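Ribose-phosphate pyrophosphokinase (Sulfolobus solfataricus, PDB 4TWB) transfers the pyrophosphoryl group of ATP to the 1-hydroxyl of ribose 5-phosphate, making the nucleotide precursor PRPP with the help of magnesium ions. Local coordinates at residues Gln54-Pro59 against Pro87-Ser92. Sequence-based numbering, arbitrary orientation.
Sequences QTTDYP and PYLAYS
Thr56 and Tyr88 are joined twice: the backbone N of Thr56 and its OG1 both donate to Tyr88 O. The N-H bond, 3.1 Å from Thr56 N to Tyr88 O, lies in the carbonyl plane, while the hydroxyl, with Thr56 OG1 2.6 Å from Tyr88 O, comes in tilted 15° from it. The same hydroxyl accepts the amide of Ala90, whose N lies 2.8 Å from Thr56 OG1 in a rather bent bond (135°). With chi1 at 64°, Thr56 OG1 sits between its own N and carbonyl carbon, a position from which it bridges two peptide groups of 87-92, and the Thr56 side chain also touches Leu64 of helix 60-76. A valine here would probably leave the Ala90 amide without its acceptor and Tyr88 O with a single donor from this segment. One residue earlier, Thr55 OG1 takes the amide of Tyr88 (Tyr88 N to Thr55 OG1 3.1 Å) in a straighter bond, and Thr55 OG1 in turn hydrogen-bonds to Thr270 O. Pro87 lies against Thr55, its CD 3.7 Å from Thr55 CB. The Tyr88 ring turns an edge to the backbone of Asp57, CD2 standing 3.8 Å from Asp57 CA; His246, Leu248 and Ile271 also pack on this tyrosine. Behind this first shell, Ser92 OG donates to Leu89 O, tying together the far end of 87-92, and Asp57 OD1 takes the amide of Asn272. Tyr88 lies about 6 Å, side chain to ligand, from a bound AMP, and Glu36 of the second subunit packs on Tyr88 and Ala90. The contact is buried, and its two loops leave the C-terminal ends of neighbouring parallel strands 49-53 and 81-86 in the N-terminal PRTase-like domain, with 54-59 leading into helix 60-76 and Leu89 resting on helix 105-114.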
ATOM      1  N   GLN A  54       4.836 -12.582  -7.121  1.00 27.64           N
ATOM      2  CA  GLN A  54       3.926 -11.625  -6.490  1.00 35.14           C
ATOM      3  C   GLN A  54       3.317 -10.750  -7.561  1.00 33.57           C
ATOM      4  O   GLN A  54       4.012  -9.933  -8.151  1.00 31.74           O
ATOM      5  CB  GLN A  54       4.666 -10.697  -5.516  1.00 29.88           C
ATOM      6  CG  GLN A  54       4.400 -10.962  -4.056  1.00 42.73           C
ATOM      7  CD  GLN A  54       2.959 -10.734  -3.658  1.00 37.68           C
ATOM      8  OE1 GLN A  54       2.192 -11.679  -3.518  1.00 47.82           O
ATOM      9  NE2 GLN A  54       2.586  -9.485  -3.471  1.00 33.12           N
ATOM     10  N   THR A  55       2.027 -10.895  -7.817  1.00 34.39           N
ATOM     11  CA  THR A  55       1.381  -9.970  -8.728  1.00 39.85           C
ATOM     12  C   THR A  55       0.883  -8.810  -7.902  1.00 36.34           C
ATOM     13  O   THR A  55       0.743  -8.935  -6.694  1.00 37.93           O
ATOM     14  CB  THR A  55       0.223 -10.613  -9.498  1.00 33.81           C
ATOM     15  OG1 THR A  55      -0.094  -9.802 -10.632  1.00 40.42           O
ATOM     16  CG2 THR A  55      -0.997 -10.737  -8.626  1.00 29.65           C
ATOM     17  N   THR A  56       0.628  -7.674  -8.540  1.00 33.38           N
ATOM     18  CA  THR A  56       0.207  -6.497  -7.801  1.00 30.86           C
ATOM     19  C   THR A  56      -1.122  -5.938  -8.289  1.00 35.49           C
ATOM     20  O   THR A  56      -1.320  -4.724  -8.302  1.00 36.25           O
ATOM     21  CB  THR A  56       1.299  -5.399  -7.780  1.00 32.90           C
ATOM     22  OG1 THR A  56       1.537  -4.920  -9.108  1.00 31.94           O
ATOM     23  CG2 THR A  56       2.596  -5.949  -7.198  1.00 25.85           C
ATOM     24  N   ASP A  57      -2.035  -6.830  -8.673  1.00 34.09           N
ATOM     25  CA  ASP A  57      -3.422  -6.441  -8.946  1.00 35.56           C
ATOM     26  C   ASP A  57      -4.132  -5.941  -7.675  1.00 43.76           C
ATOM     27  O   ASP A  57      -3.534  -5.908  -6.601  1.00 41.71           O
ATOM     28  CB  ASP A  57      -4.208  -7.591  -9.595  1.00 29.47           C
ATOM     29  CG  ASP A  57      -4.284  -8.828  -8.722  1.00 42.16           C
ATOM     30  OD1 ASP A  57      -5.231  -9.626  -8.901  1.00 75.91           O
ATOM     31  OD2 ASP A  57      -3.405  -9.015  -7.863  1.00 45.35           O
ATOM     32  N   TYR A  58      -5.405  -5.565  -7.793  1.00 42.56           N
ATOM     33  CA  TYR A  58      -6.136  -5.029  -6.641  1.00 40.11           C
ATOM     34  C   TYR A  58      -6.164  -5.995  -5.452  1.00 40.18           C
ATOM     35  O   TYR A  58      -6.515  -7.163  -5.609  1.00 38.70           O
ATOM     36  CB  TYR A  58      -7.568  -4.634  -7.020  1.00 27.34           C
ATOM     37  CG  TYR A  58      -8.321  -3.973  -5.880  1.00 49.04           C
ATOM     38  CD1 TYR A  58      -8.312  -2.589  -5.717  1.00 43.88           C
ATOM     39  CD2 TYR A  58      -9.022  -4.737  -4.953  1.00 50.10           C
ATOM     40  CE1 TYR A  58      -8.990  -1.989  -4.678  1.00 41.10           C
ATOM     41  CE2 TYR A  58      -9.699  -4.148  -3.899  1.00 45.84           C
ATOM     42  CZ  TYR A  58      -9.682  -2.771  -3.760  1.00 65.55           C
ATOM     43  OH  TYR A  58     -10.358  -2.181  -2.706  1.00 63.34           O
ATOM     44  N   PRO A  59      -5.810  -5.504  -4.251  1.00 41.47           N
ATOM     45  CA  PRO A  59      -5.430  -4.125  -3.924  1.00 35.70           C
ATOM     46  C   PRO A  59      -3.958  -3.846  -4.217  1.00 42.44           C
ATOM     47  O   PRO A  59      -3.075  -4.483  -3.626  1.00 35.47           O
ATOM     48  CB  PRO A  59      -5.659  -4.050  -2.405  1.00 44.45           C
ATOM     49  CG  PRO A  59      -6.199  -5.396  -1.987  1.00 34.83           C
ATOM     50  CD  PRO A  59      -5.816  -6.351  -3.049  1.00 38.99           C
ATOM     51  N   PRO A  87       3.541 -10.518 -12.385  1.00 32.41           N
ATOM     52  CA  PRO A  87       2.741 -10.640 -13.607  1.00 30.45           C
ATOM     53  C   PRO A  87       2.091  -9.318 -14.014  1.00 39.01           C
ATOM     54  O   PRO A  87       2.297  -8.848 -15.131  1.00 42.00           O
ATOM     55  CB  PRO A  87       1.692 -11.696 -13.235  1.00 33.88           C
ATOM     56  CG  PRO A  87       2.389 -12.561 -12.237  1.00 32.79           C
ATOM     57  CD  PRO A  87       3.270 -11.616 -11.440  1.00 29.28           C
ATOM     58  N   TYR A  88       1.304  -8.727 -13.131  1.00 36.52           N
ATOM     59  CA  TYR A  88       0.799  -7.384 -13.382  1.00 34.21           C
ATOM     60  C   TYR A  88       1.510  -6.385 -12.469  1.00 31.32           C
ATOM     61  O   TYR A  88       1.374  -6.447 -11.250  1.00 41.72           O
ATOM     62  CB  TYR A  88      -0.716  -7.307 -13.173  1.00 21.03           C
ATOM     63  CG  TYR A  88      -1.248  -5.892 -13.273  1.00 34.25           C
ATOM     64  CD1 TYR A  88      -1.240  -5.211 -14.487  1.00 33.05           C
ATOM     65  CD2 TYR A  88      -1.742  -5.229 -12.154  1.00 37.80           C
ATOM     66  CE1 TYR A  88      -1.717  -3.908 -14.583  1.00 38.94           C
ATOM     67  CE2 TYR A  88      -2.216  -3.925 -12.238  1.00 39.17           C
ATOM     68  CZ  TYR A  88      -2.203  -3.271 -13.457  1.00 47.36           C
ATOM     69  OH  TYR A  88      -2.673  -1.979 -13.547  1.00 50.37           O
ATOM     70  N   LEU A  89       2.275  -5.475 -13.059  1.00 29.70           N
ATOM     71  CA  LEU A  89       2.958  -4.445 -12.301  1.00 27.52           C
ATOM     72  C   LEU A  89       2.068  -3.205 -12.180  1.00 35.83           C
ATOM     73  O   LEU A  89       1.695  -2.607 -13.181  1.00 36.82           O
ATOM     74  CB  LEU A  89       4.280  -4.090 -12.979  1.00 24.98           C
ATOM     75  CG  LEU A  89       5.104  -3.008 -12.275  1.00 37.71           C
ATOM     76  CD1 LEU A  89       5.303  -3.355 -10.812  1.00 19.93           C
ATOM     77  CD2 LEU A  89       6.439  -2.817 -12.965  1.00 26.84           C
ATOM     78  N   ALA A  90       1.728  -2.818 -10.954  1.00 37.86           N
ATOM     79  CA  ALA A  90       0.833  -1.677 -10.733  1.00 36.03           C
ATOM     80  C   ALA A  90       1.533  -0.343 -10.973  1.00 30.23           C
ATOM     81  O   ALA A  90       2.749  -0.268 -10.995  1.00 39.06           O
ATOM     82  CB  ALA A  90       0.223  -1.724  -9.327  1.00 30.27           C
ATOM     83  N   TYR A  91       0.756   0.707 -11.169  1.00 32.34           N
ATOM     84  CA  TYR A  91       1.289   2.036 -11.449  1.00 35.95           C
ATOM     85  C   TYR A  91       2.056   2.088 -12.767  1.00 45.51           C
ATOM     86  O   TYR A  91       2.983   2.878 -12.935  1.00 49.31           O
ATOM     87  CB  TYR A  91       2.103   2.564 -10.250  1.00 39.77           C
ATOM     88  CG  TYR A  91       1.204   2.852  -9.061  1.00 38.85           C
ATOM     89  CD1 TYR A  91       0.594   4.095  -8.909  1.00 31.36           C
ATOM     90  CD2 TYR A  91       0.915   1.859  -8.122  1.00 33.10           C
ATOM     91  CE1 TYR A  91      -0.263   4.360  -7.839  1.00 28.83           C
ATOM     92  CE2 TYR A  91       0.061   2.108  -7.047  1.00 39.10           C
ATOM     93  CZ  TYR A  91      -0.523   3.363  -6.914  1.00 37.99           C
ATOM     94  OH  TYR A  91      -1.372   3.613  -5.868  1.00 30.23           O
ATOM     95  N   SER A  92       1.643   1.248 -13.710  1.00 58.33           N
ATOM     96  CA  SER A  92       2.296   1.189 -15.012  1.00 49.25           C
ATOM     97  C   SER A  92       1.747   2.256 -15.931  1.00 55.44           C
ATOM     98  O   SER A  92       2.469   2.793 -16.771  1.00 51.83           O
ATOM     99  CB  SER A  92       2.108  -0.182 -15.639  1.00 42.03           C
ATOM    100  OG  SER A  92       2.850  -1.129 -14.913  1.00 62.68           O
TER